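Local coordinates for L-threonine dehydrogenase (Flavobacterium frigidimaris, PDB 2YY7), which binds NAD in a Rossmann-type fold and probably catalyses the NAD-dependent oxidation of L-threonine at its 3-hydroxyl group, at residues R166-P171 / D221-I226; P171-W176 / M214-A219; G183-A188 / T209-M214. All blocks are in the same frame, centred on the assembly; numbering follows the deposited sequence.

Contact 1 of 3, residues R166-P171 / D221-I226; sequences RSIRYP and DATINI. With NAD (nicotinamide-adenine-dinucleotide), chain E.
A very short hydrogen bond, 2.5 Å between Tyr170 OH and Thr223 OG1, ties strand 164-174 to helix 216-228; either hydroxyl could be the donor, and the true length may be somewhat greater at this resolution. Thr223 OG1 meets the ring at its edge, in the ring plane, and the two side chains cross at about a right angle. OG1 is turned beside its own backbone N (chi1 -58°), where it also bonds Ala219 O one helical turn back. At another part of the same ring edge lies the nicotinamide: Tyr170 CD2 is 3.7 Å from NAD C6N, while Tyr170 CB sits 3.4 Å from NAD C5N. The short strand segment 168-170 and helix segment 221-226 run almost exactly antiparallel (177°), as expected for neighbouring elements of a Rossmann-type alpha/beta sheet. Between them Ile168 spreads its two branches, CD1 reaching Ala222 CB at 4.0 Å and CG2 meeting Ile226 CD1 at 3.8 Å. At the far end the extended Arg166 chain brings NH1 to Ile226 O at 2.8 Å, in the guanidinium plane; NH1 also bonds Ala229 O, and NE pairs with Asp164. A leucine here would probably leave the carbonyls of Ile226 and Ala229 without this shared donor and Asp164 without its charged mate. The polar bonds of Arg166 and Tyr170 are consistent with a helix held at both ends, while Tyr170 packs against the nicotinamide.

Contact 2 of 3, residues P171-W176 / M214-A219; sequences PGLISW and MYMDDA. With NAD (nicotinamide-adenine-dinucleotide), chain E.
Three backbone hydrogen bonds join Gly172-Ile174 to Met214-Met216 in parallel register: Met214 N gives to Gly172 O at 2.8 Å, Ile174 N to Met214 O at 3.1 Å, and Met216 N to Ile174 O at 2.9 Å. The last donor is the first residue of helix 216-228, with Tyr215 at its N-cap, and it lies 20° off the carbonyl plane. Leu173 N points to the cofactor instead, bonding the carboxamide oxygen O7N of NAD at 2.9 Å. These are adjacent parallel strands of the Rossmann-type sheet, whose C-terminal ends commonly line the dinucleotide site. Apolar packing follows the alternation of the strands. On the Leu173 and Met214 face, Leu173 CD1 reaches Ala219 CB at 3.6 Å and touches Met216 SD, whose chain is bent at chi2 and chi3, while CD2 lies against Met214 CB. Pro171 CG presses on Met214 CB at 3.6 Å. On the other face, Ile174 and Tyr215 pack against helix 300-311. Among the aromatic and polar groups, Tyr215 OH comes to the edge of the Trp176 ring, 3.2 Å from CD1, and bonds Asp306. A water accepts from Trp176 NE1 at 3.0 Å and lies within hydrogen-bonding distance of Asp217 OD1.

Contact 3 of 3, residues G183-A188 / T209-M214; sequences GTTDYA and TKMPMM
Met213 leaves the backbone with CG beside its N (chi1 -64°) and then bends at chi2 (-86°), which carries its methyl against Thr185, Tyr187 and Ala188. Met211 starts the same way but stays straight until chi3 (89°), where the turn brings CE against Thr185. The CE of Met213 thus has three close neighbours: it lies 3.6 Å from Tyr187 CE1, with Ala188 CB and Thr185 CB at similar range. Thr185 and Met213 slide past each other in opposite directions, and Thr185 CG2 also takes Met211 CE at 3.6 Å. Thr185 OG1, on the other branch, bonds a glycerol, probably from the crystallisation liquor. The contact lies in the crossover from strand 164-174 to its parallel neighbour 211-215, where the loop before helix 187-197 and the start of that helix pack on the strand side bearing Met211 and Met213. The antiparallel strand 245-247 flanks strand 211-215 and adds Phe247 beside both Tyr187 and Met213. No direct hydrogen bond joins the two segments. A water lying in the plane of the Tyr187 ring at its edge bridges them, accepting from Tyr187 OH at 2.7 Å and donating to Thr209 O at 2.8 Å. Thr184 OG1 is bonded to Ser80, and its CG2 makes a looser approach to Met211 CE.

Overall arrangement
The three contacts follow the chain along strand 164-174, through the crossover containing helix 187-197, then along the parallel strand 211-215 into helix 216-228. Contacts 1 and 2 share Pro171 and both touch NAD; their centres are about 11 Å apart. Contacts 2 and 3 share Met214, with centres about 10 Å apart, and Gly172 N lies 3.0 Å from Pro212 O, probably a hydrogen bond that extends the strand pairing. Contacts 1 and 3 lie farthest apart, about 18 Å between centres, although Pro171 CB still packs 3.3 Å from Pro212 O. Contact 3 reaches the cofactor through Thr185, whose side chain comes within about 4 Å of NAD.

Contact 1 of 3, residues R166-P171 / D221-I226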
loop_
_atom_site.group_PDB
_atom_site.type_symbol
_atom_site.label_atom_id
_atom_site.label_comp_id
_atom_site.label_asym_id
_atom_site.label_seq_id
_atom_site.Cartn_x
_atom_site.Cartn_y
_atom_site.Cartn_z
ATOM N N ARG A 166 -2.695 -4.206 -17.063
ATOM C CA ARG A 166 -1.450 -4.957 -17.042
ATOM C C ARG A 166 -0.309 -4.089 -16.544
ATOM O O ARG A 166 -0.245 -2.898 -16.851
ATOM C CB ARG A 166 -1.173 -5.481 -18.449
ATOM C CG ARG A 166 -2.426 -6.100 -19.062
ATOM C CD ARG A 166 -2.213 -6.725 -20.428
ATOM N NE ARG A 166 -3.482 -7.230 -20.944
ATOM C CZ ARG A 166 -3.619 -7.974 -22.035
ATOM N NH1 ARG A 166 -2.557 -8.313 -22.751
ATOM N NH2 ARG A 166 -4.827 -8.377 -22.412
ATOM N N SER A 167 0.598 -4.693 -15.782
ATOM C CA SER A 167 1.716 -3.956 -15.210
ATOM C C SER A 167 3.007 -4.753 -15.073
ATOM O O SER A 167 2.996 -5.981 -14.999
ATOM C CB SER A 167 1.319 -3.435 -13.825
ATOM O OG SER A 167 2.363 -2.671 -13.241
ATOM N N ILE A 168 4.121 -4.029 -15.050
ATOM C CA ILE A 168 5.430 -4.626 -14.853
ATOM C C ILE A 168 6.251 -3.718 -13.937
ATOM O O ILE A 168 6.137 -2.488 -13.981
ATOM C CB ILE A 168 6.199 -4.861 -16.192
ATOM C CG1 ILE A 168 6.276 -3.575 -17.005
ATOM C CG2 ILE A 168 5.507 -5.950 -17.009
ATOM C CD1 ILE A 168 6.869 -3.791 -18.393
ATOM N N ARG A 169 7.055 -4.335 -13.084
ATOM C CA ARG A 169 7.899 -3.598 -12.161
ATOM C C ARG A 169 9.242 -3.333 -12.847
ATOM O O ARG A 169 10.199 -4.085 -12.664
ATOM C CB ARG A 169 8.093 -4.417 -10.874
ATOM C CG ARG A 169 6.800 -4.664 -10.082
ATOM C CD ARG A 169 6.983 -5.782 -9.041
ATOM N NE ARG A 169 5.777 -6.017 -8.243
ATOM C CZ ARG A 169 5.496 -7.165 -7.628
ATOM N NH1 ARG A 169 6.333 -8.194 -7.713
ATOM N NH2 ARG A 169 4.368 -7.294 -6.941
ATOM N N TYR A 170 9.309 -2.271 -13.653
ATOM C CA TYR A 170 10.555 -1.939 -14.356
ATOM C C TYR A 170 11.740 -1.759 -13.408
ATOM O O TYR A 170 11.605 -1.148 -12.347
ATOM C CB TYR A 170 10.472 -0.598 -15.095
ATOM C CG TYR A 170 9.482 -0.415 -16.225
ATOM C CD1 TYR A 170 9.449 -1.276 -17.324
ATOM C CD2 TYR A 170 8.656 0.705 -16.245
ATOM C CE1 TYR A 170 8.607 -1.008 -18.422
ATOM C CE2 TYR A 170 7.825 0.978 -17.322
ATOM C CZ TYR A 170 7.802 0.126 -18.404
ATOM O OH TYR A 170 6.964 0.431 -19.456
ATOM N N PRO A 171 12.913 -2.303 -13.767
ATOM C CA PRO A 171 14.058 -2.096 -12.879
ATOM C C PRO A 171 14.603 -0.725 -13.314
ATOM O O PRO A 171 13.911 0.003 -14.023
ATOM C CB PRO A 171 14.993 -3.257 -13.231
ATOM C CG PRO A 171 14.652 -3.574 -14.639
ATOM C CD PRO A 171 13.149 -3.438 -14.677
ATOM N N ASP A 221 10.027 -3.292 -25.326
ATOM C CA ASP A 221 9.542 -4.560 -25.867
ATOM C C ASP A 221 8.651 -5.247 -24.834
ATOM O O ASP A 221 7.601 -5.792 -25.169
ATOM C CB ASP A 221 10.725 -5.461 -26.235
ATOM C CG ASP A 221 11.408 -5.030 -27.528
ATOM O OD1 ASP A 221 12.526 -5.510 -27.806
ATOM O OD2 ASP A 221 10.819 -4.214 -28.269
ATOM N N ALA A 222 9.074 -5.202 -23.576
ATOM C CA ALA A 222 8.317 -5.811 -22.490
ATOM C C ALA A 222 6.935 -5.184 -22.402
ATOM O O ALA A 222 5.925 -5.887 -22.335
ATOM C CB ALA A 222 9.060 -5.628 -21.166
ATOM N N THR A 223 6.904 -3.857 -22.400
ATOM C CA THR A 223 5.657 -3.107 -22.312
ATOM C C THR A 223 4.689 -3.468 -23.430
ATOM O O THR A 223 3.520 -3.758 -23.183
ATOM C CB THR A 223 5.925 -1.588 -22.363
ATOM O OG1 THR A 223 6.811 -1.227 -21.295
ATOM C CG2 THR A 223 4.623 -0.806 -22.224
ATOM N N ILE A 224 5.181 -3.452 -24.662
ATOM C CA ILE A 224 4.351 -3.773 -25.813
ATOM C C ILE A 224 3.909 -5.232 -25.838
ATOM O O ILE A 224 2.756 -5.530 -26.140
ATOM C CB ILE A 224 5.098 -3.449 -27.127
ATOM C CG1 ILE A 224 5.380 -1.944 -27.191
ATOM C CG2 ILE A 224 4.290 -3.916 -28.332
ATOM C CD1 ILE A 224 6.188 -1.526 -28.394
ATOM N N ASN A 225 4.824 -6.142 -25.524
ATOM C CA ASN A 225 4.497 -7.560 -25.543
ATOM C C ASN A 225 3.464 -7.994 -24.508
ATOM O O ASN A 225 2.581 -8.790 -24.824
ATOM C CB ASN A 225 5.767 -8.401 -25.410
ATOM C CG ASN A 225 6.630 -8.345 -26.662
ATOM O OD1 ASN A 225 6.144 -8.009 -27.741
ATOM N ND2 ASN A 225 7.906 -8.684 -26.526
ATOM N N ILE A 226 3.552 -7.482 -23.282
ATOM C CA ILE A 226 2.572 -7.870 -22.271
ATOM C C ILE A 226 1.196 -7.324 -22.652
ATOM O O ILE A 226 0.168 -7.940 -22.366
ATOM C CB ILE A 226 2.960 -7.363 -20.851
ATOM C CG1 ILE A 226 1.999 -7.967 -19.817
ATOM C CG2 ILE A 226 2.909 -5.845 -20.794
ATOM C CD1 ILE A 226 2.381 -7.709 -18.367
HETATM P PA NAD E . 9.726 10.799 -16.643
HETATM O O1A NAD E . 10.920 10.831 -17.532
HETATM O O2A NAD E . 9.834 11.604 -15.398
HETATM O O5B NAD E . 8.406 11.108 -17.459
HETATM C C5B NAD E . 7.223 11.496 -16.820
HETATM C C4B NAD E . 6.388 12.313 -17.775
HETATM O O4B NAD E . 5.117 12.530 -17.159
HETATM C C3B NAD E . 7.029 13.690 -18.074
HETATM O O3B NAD E . 7.139 13.926 -19.488
HETATM C C2B NAD E . 6.103 14.667 -17.338
HETATM O O2B NAD E . 6.027 15.930 -17.978
HETATM C C1B NAD E . 4.773 13.900 -17.353
HETATM N N9A NAD E . 3.819 14.393 -16.348
HETATM C C8A NAD E . 4.114 14.739 -15.030
HETATM N N7A NAD E . 2.981 15.163 -14.450
HETATM C C5A NAD E . 1.994 15.066 -15.368
HETATM C C6A NAD E . 0.651 15.403 -15.308
HETATM N N6A NAD E . 0.153 15.977 -14.234
HETATM N N1A NAD E . -0.131 15.229 -16.419
HETATM C C2A NAD E . 0.399 14.719 -17.595
HETATM N N3A NAD E . 1.741 14.404 -17.685
HETATM C C4A NAD E . 2.514 14.593 -16.566
HETATM O O3 NAD E . 9.490 9.296 -16.132
HETATM P PN NAD E . 9.779 7.892 -16.894
HETATM O O1N NAD E . 9.354 7.928 -18.333
HETATM O O2N NAD E . 11.142 7.474 -16.466
HETATM O O5D NAD E . 8.753 6.910 -16.108
HETATM C C5D NAD E . 7.436 6.661 -16.619
HETATM C C4D NAD E . 6.740 5.616 -15.705
HETATM O O4D NAD E . 7.565 4.474 -15.563
HETATM C C3D NAD E . 6.504 6.111 -14.275
HETATM O O3D NAD E . 5.299 5.529 -13.787
HETATM C C2D NAD E . 7.648 5.506 -13.497
HETATM O O2D NAD E . 7.296 5.472 -12.134
HETATM C C1D NAD E . 7.817 4.148 -14.178
HETATM N N1N NAD E . 9.180 3.622 -13.934
HETATM C C2N NAD E . 10.268 4.233 -14.523
HETATM C C3N NAD E . 11.543 3.731 -14.287
HETATM C C7N NAD E . 12.736 4.301 -15.007
HETATM O O7N NAD E . 13.960 3.771 -14.633
HETATM N N7N NAD E . 12.629 5.290 -15.913
HETATM C C4N NAD E . 11.724 2.626 -13.435
HETATM C C5N NAD E . 10.610 2.002 -12.867
HETATM C C6N NAD E . 9.347 2.511 -13.099
#

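Contact 2 of 3, residues P171-W176 / M214-A219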
loop_
_atom_site.group_PDB
_atom_site.type_symbol
_atom_site.label_atom_id
_atom_site.label_comp_id
_atom_site.label_asym_id
_atom_site.label_seq_id
_atom_site.Cartn_x
_atom_site.Cartn_y
_atom_site.Cartn_z
ATOM N N PRO A 171 12.913 -2.303 -13.767
ATOM C CA PRO A 171 14.058 -2.096 -12.879
ATOM C C PRO A 171 14.603 -0.725 -13.314
ATOM O O PRO A 171 13.911 0.003 -14.023
ATOM C CB PRO A 171 14.993 -3.257 -13.231
ATOM C CG PRO A 171 14.652 -3.574 -14.639
ATOM C CD PRO A 171 13.149 -3.438 -14.677
ATOM N N GLY A 172 15.808 -0.352 -12.895
ATOM C CA GLY A 172 16.346 0.936 -13.319
ATOM C C GLY A 172 16.525 0.936 -14.833
ATOM O O GLY A 172 17.171 0.034 -15.368
ATOM N N LEU A 173 15.970 1.932 -15.522
ATOM C CA LEU A 173 16.066 1.989 -16.986
ATOM C C LEU A 173 17.138 2.930 -17.532
ATOM O O LEU A 173 17.369 4.015 -16.998
ATOM C CB LEU A 173 14.708 2.363 -17.596
ATOM C CG LEU A 173 13.516 1.454 -17.297
ATOM C CD1 LEU A 173 12.361 1.832 -18.217
ATOM C CD2 LEU A 173 13.893 -0.008 -17.505
ATOM N N ILE A 174 17.765 2.511 -18.627
ATOM C CA ILE A 174 18.841 3.267 -19.259
ATOM C C ILE A 174 18.519 3.620 -20.714
ATOM O O ILE A 174 18.157 2.749 -21.504
ATOM C CB ILE A 174 20.144 2.441 -19.193
ATOM C CG1 ILE A 174 20.460 2.125 -17.723
ATOM C CG2 ILE A 174 21.296 3.206 -19.840
ATOM C CD1 ILE A 174 21.317 0.886 -17.514
ATOM N N SER A 175 18.646 4.896 -21.066
ATOM C CA SER A 175 18.352 5.326 -22.429
ATOM C C SER A 175 19.243 6.476 -22.888
ATOM O O SER A 175 19.904 7.127 -22.081
ATOM C CB SER A 175 16.890 5.753 -22.551
ATOM O OG SER A 175 16.659 6.933 -21.806
ATOM N N TRP A 176 19.221 6.726 -24.196
ATOM C CA TRP A 176 20.022 7.768 -24.829
ATOM C C TRP A 176 19.204 8.894 -25.468
ATOM O O TRP A 176 19.744 9.958 -25.763
ATOM C CB TRP A 176 20.899 7.142 -25.920
ATOM C CG TRP A 176 20.094 6.339 -26.910
ATOM C CD1 TRP A 176 19.852 4.992 -26.875
ATOM C CD2 TRP A 176 19.355 6.848 -28.028
ATOM N NE1 TRP A 176 19.007 4.634 -27.899
ATOM C CE2 TRP A 176 18.685 5.753 -28.621
ATOM C CE3 TRP A 176 19.191 8.125 -28.586
ATOM C CZ2 TRP A 176 17.863 5.897 -29.747
ATOM C CZ3 TRP A 176 18.372 8.266 -29.709
ATOM C CH2 TRP A 176 17.720 7.155 -30.273
ATOM N N MET A 214 17.901 -2.354 -16.728
ATOM C CA MET A 214 17.410 -2.796 -18.024
ATOM C C MET A 214 17.589 -1.694 -19.063
ATOM O O MET A 214 17.378 -0.515 -18.771
ATOM C CB MET A 214 15.928 -3.178 -17.930
ATOM C CG MET A 214 15.340 -3.698 -19.238
ATOM S SD MET A 214 13.630 -4.232 -19.042
ATOM C CE MET A 214 13.870 -5.768 -18.106
ATOM N N TYR A 215 17.995 -2.074 -20.271
ATOM C CA TYR A 215 18.167 -1.107 -21.348
ATOM C C TYR A 215 16.760 -0.754 -21.831
ATOM O O TYR A 215 15.881 -1.620 -21.862
ATOM C CB TYR A 215 18.980 -1.719 -22.496
ATOM C CG TYR A 215 19.509 -0.699 -23.482
ATOM C CD1 TYR A 215 19.761 -1.049 -24.807
ATOM C CD2 TYR A 215 19.789 0.609 -23.082
ATOM C CE1 TYR A 215 20.279 -0.127 -25.709
ATOM C CE2 TYR A 215 20.310 1.540 -23.979
ATOM C CZ TYR A 215 20.552 1.163 -25.289
ATOM O OH TYR A 215 21.058 2.073 -26.181
ATOM N N MET A 216 16.543 0.503 -22.215
ATOM C CA MET A 216 15.213 0.943 -22.656
ATOM C C MET A 216 14.573 0.099 -23.766
ATOM O O MET A 216 13.367 -0.151 -23.739
ATOM C CB MET A 216 15.257 2.418 -23.082
ATOM C CG MET A 216 13.883 3.051 -23.333
ATOM S SD MET A 216 12.832 3.122 -21.854
ATOM C CE MET A 216 13.622 4.468 -20.949
ATOM N N ASP A 217 15.360 -0.337 -24.747
ATOM C CA ASP A 217 14.803 -1.155 -25.831
ATOM C C ASP A 217 14.075 -2.376 -25.271
ATOM O O ASP A 217 13.034 -2.788 -25.782
ATOM C CB ASP A 217 15.905 -1.637 -26.780
ATOM C CG ASP A 217 16.515 -0.512 -27.595
ATOM O OD1 ASP A 217 17.226 -0.816 -28.571
ATOM O OD2 ASP A 217 16.293 0.667 -27.264
ATOM N N ASP A 218 14.645 -2.957 -24.225
ATOM C CA ASP A 218 14.062 -4.130 -23.589
ATOM C C ASP A 218 12.800 -3.734 -22.833
ATOM O O ASP A 218 11.771 -4.408 -22.922
ATOM C CB ASP A 218 15.082 -4.758 -22.634
ATOM C CG ASP A 218 16.070 -5.655 -23.347
ATOM O OD1 ASP A 218 17.207 -5.803 -22.857
ATOM O OD2 ASP A 218 15.710 -6.226 -24.394
ATOM N N ALA A 219 12.883 -2.634 -22.090
ATOM C CA ALA A 219 11.740 -2.161 -21.327
ATOM C C ALA A 219 10.555 -1.914 -22.262
ATOM O O ALA A 219 9.422 -2.248 -21.931
ATOM C CB ALA A 219 12.099 -0.883 -20.577
HETATM P PA NAD E . 9.726 10.799 -16.643
HETATM O O1A NAD E . 10.920 10.831 -17.532
HETATM O O2A NAD E . 9.834 11.604 -15.398
HETATM O O5B NAD E . 8.406 11.108 -17.459
HETATM C C5B NAD E . 7.223 11.496 -16.820
HETATM C C4B NAD E . 6.388 12.313 -17.775
HETATM O O4B NAD E . 5.117 12.530 -17.159
HETATM C C3B NAD E . 7.029 13.690 -18.074
HETATM O O3B NAD E . 7.139 13.926 -19.488
HETATM C C2B NAD E . 6.103 14.667 -17.338
HETATM O O2B NAD E . 6.027 15.930 -17.978
HETATM C C1B NAD E . 4.773 13.900 -17.353
HETATM N N9A NAD E . 3.819 14.393 -16.348
HETATM C C8A NAD E . 4.114 14.739 -15.030
HETATM N N7A NAD E . 2.981 15.163 -14.450
HETATM C C5A NAD E . 1.994 15.066 -15.368
HETATM C C6A NAD E . 0.651 15.403 -15.308
HETATM N N6A NAD E . 0.153 15.977 -14.234
HETATM N N1A NAD E . -0.131 15.229 -16.419
HETATM C C2A NAD E . 0.399 14.719 -17.595
HETATM N N3A NAD E . 1.741 14.404 -17.685
HETATM C C4A NAD E . 2.514 14.593 -16.566
HETATM O O3 NAD E . 9.490 9.296 -16.132
HETATM P PN NAD E . 9.779 7.892 -16.894
HETATM O O1N NAD E . 9.354 7.928 -18.333
HETATM O O2N NAD E . 11.142 7.474 -16.466
HETATM O O5D NAD E . 8.753 6.910 -16.108
HETATM C C5D NAD E . 7.436 6.661 -16.619
HETATM C C4D NAD E . 6.740 5.616 -15.705
HETATM O O4D NAD E . 7.565 4.474 -15.563
HETATM C C3D NAD E . 6.504 6.111 -14.275
HETATM O O3D NAD E . 5.299 5.529 -13.787
HETATM C C2D NAD E . 7.648 5.506 -13.497
HETATM O O2D NAD E . 7.296 5.472 -12.134
HETATM C C1D NAD E . 7.817 4.148 -14.178
HETATM N N1N NAD E . 9.180 3.622 -13.934
HETATM C C2N NAD E . 10.268 4.233 -14.523
HETATM C C3N NAD E . 11.543 3.731 -14.287
HETATM C C7N NAD E . 12.736 4.301 -15.007
HETATM O O7N NAD E . 13.960 3.771 -14.633
HETATM N N7N NAD E . 12.629 5.290 -15.913
HETATM C C4N NAD E . 11.724 2.626 -13.435
HETATM C C5N NAD E . 10.610 2.002 -12.867
HETATM C C6N NAD E . 9.347 2.511 -13.099
HETATM O O HOH W 1 18.798 1.742 -28.693
#

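Contact 3 of 3, residues G183-A188 / T209-M214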
loop_
_atom_site.group_PDB
_atom_site.type_symbol
_atom_site.label_atom_id
_atom_site.label_comp_id
_atom_site.label_asym_id
_atom_site.label_seq_id
_atom_site.Cartn_x
_atom_site.Cartn_y
_atom_site.Cartn_z
ATOM N N GLY A 183 15.138 9.290 -11.064
ATOM C CA GLY A 183 15.010 8.021 -10.373
ATOM C C GLY A 183 16.296 7.825 -9.594
ATOM O O GLY A 183 17.204 8.648 -9.693
ATOM N N THR A 184 16.385 6.749 -8.823
ATOM C CA THR A 184 17.588 6.488 -8.037
ATOM C C THR A 184 18.658 5.796 -8.879
ATOM O O THR A 184 19.833 5.768 -8.513
ATOM C CB THR A 184 17.258 5.610 -6.813
ATOM O OG1 THR A 184 16.287 6.277 -5.997
ATOM C CG2 THR A 184 18.499 5.353 -5.991
ATOM N N THR A 185 18.242 5.247 -10.015
ATOM C CA THR A 185 19.146 4.542 -10.914
ATOM C C THR A 185 19.664 5.424 -12.051
ATOM O O THR A 185 20.382 4.952 -12.934
ATOM C CB THR A 185 18.433 3.316 -11.525
ATOM O OG1 THR A 185 17.187 3.723 -12.104
ATOM C CG2 THR A 185 18.154 2.271 -10.454
ATOM N N ASP A 186 19.312 6.705 -12.024
ATOM C CA ASP A 186 19.716 7.633 -13.075
ATOM C C ASP A 186 21.224 7.743 -13.320
ATOM O O ASP A 186 21.643 8.197 -14.385
ATOM C CB ASP A 186 19.135 9.021 -12.793
ATOM C CG ASP A 186 17.612 9.052 -12.887
ATOM O OD1 ASP A 186 16.985 7.979 -13.039
ATOM O OD2 ASP A 186 17.042 10.156 -12.809
ATOM N N TYR A 187 22.040 7.323 -12.356
ATOM C CA TYR A 187 23.489 7.408 -12.535
ATOM C C TYR A 187 23.948 6.559 -13.721
ATOM O O TYR A 187 24.954 6.872 -14.356
ATOM C CB TYR A 187 24.238 6.948 -11.276
ATOM C CG TYR A 187 24.577 5.473 -11.271
ATOM C CD1 TYR A 187 23.695 4.533 -10.739
ATOM C CD2 TYR A 187 25.762 5.009 -11.850
ATOM C CE1 TYR A 187 23.985 3.163 -10.783
ATOM C CE2 TYR A 187 26.056 3.644 -11.906
ATOM C CZ TYR A 187 25.163 2.731 -11.370
ATOM O OH TYR A 187 25.442 1.382 -11.440
ATOM N N ALA A 188 23.212 5.484 -14.010
ATOM C CA ALA A 188 23.560 4.580 -15.107
ATOM C C ALA A 188 23.370 5.227 -16.479
ATOM O O ALA A 188 23.781 4.673 -17.499
ATOM C CB ALA A 188 22.742 3.293 -15.010
ATOM N N THR A 209 27.232 -0.694 -5.179
ATOM C CA THR A 209 25.777 -0.690 -5.054
ATOM C C THR A 209 25.173 -1.462 -6.228
ATOM O O THR A 209 24.914 -0.897 -7.293
ATOM C CB THR A 209 25.238 0.756 -5.051
ATOM O OG1 THR A 209 25.859 1.487 -3.987
ATOM C CG2 THR A 209 23.731 0.776 -4.852
ATOM N N LYS A 210 24.966 -2.762 -6.028
ATOM C CA LYS A 210 24.412 -3.627 -7.064
ATOM C C LYS A 210 22.907 -3.422 -7.195
ATOM O O LYS A 210 22.177 -3.474 -6.208
ATOM C CB LYS A 210 24.724 -5.087 -6.729
ATOM C CG LYS A 210 24.325 -6.094 -7.789
ATOM C CD LYS A 210 24.714 -7.492 -7.336
ATOM C CE LYS A 210 24.216 -8.551 -8.298
ATOM N NZ LYS A 210 24.736 -8.296 -9.669
ATOM N N MET A 211 22.445 -3.188 -8.420
ATOM C CA MET A 211 21.024 -2.957 -8.655
ATOM C C MET A 211 20.519 -3.619 -9.923
ATOM O O MET A 211 21.301 -3.943 -10.820
ATOM C CB MET A 211 20.743 -1.457 -8.764
ATOM C CG MET A 211 21.184 -0.639 -7.563
ATOM S SD MET A 211 20.855 1.119 -7.837
ATOM C CE MET A 211 19.189 1.229 -7.206
ATOM N N PRO A 212 19.195 -3.831 -10.010
ATOM C CA PRO A 212 18.549 -4.443 -11.179
ATOM C C PRO A 212 18.392 -3.337 -12.219
ATOM O O PRO A 212 17.829 -2.276 -11.923
ATOM C CB PRO A 212 17.190 -4.890 -10.642
ATOM C CG PRO A 212 17.397 -4.979 -9.152
ATOM C CD PRO A 212 18.259 -3.785 -8.877
ATOM N N MET A 213 18.882 -3.581 -13.431
ATOM C CA MET A 213 18.803 -2.591 -14.497
ATOM C C MET A 213 18.295 -3.211 -15.791
ATOM O O MET A 213 18.265 -4.435 -15.934
ATOM C CB MET A 213 20.187 -1.982 -14.742
ATOM C CG MET A 213 20.754 -1.200 -13.563
ATOM S SD MET A 213 20.201 0.513 -13.525
ATOM C CE MET A 213 21.382 1.222 -12.366
ATOM N N MET A 214 17.901 -2.354 -16.728
ATOM C CA MET A 214 17.410 -2.796 -18.024
ATOM C C MET A 214 17.589 -1.694 -19.063
ATOM O O MET A 214 17.378 -0.515 -18.771
ATOM C CB MET A 214 15.928 -3.178 -17.930
ATOM C CG MET A 214 15.340 -3.698 -19.238
ATOM S SD MET A 214 13.630 -4.232 -19.042
ATOM C CE MET A 214 13.870 -5.768 -18.106
HETATM O O HOH W 2 24.063 -0.296 -9.859
#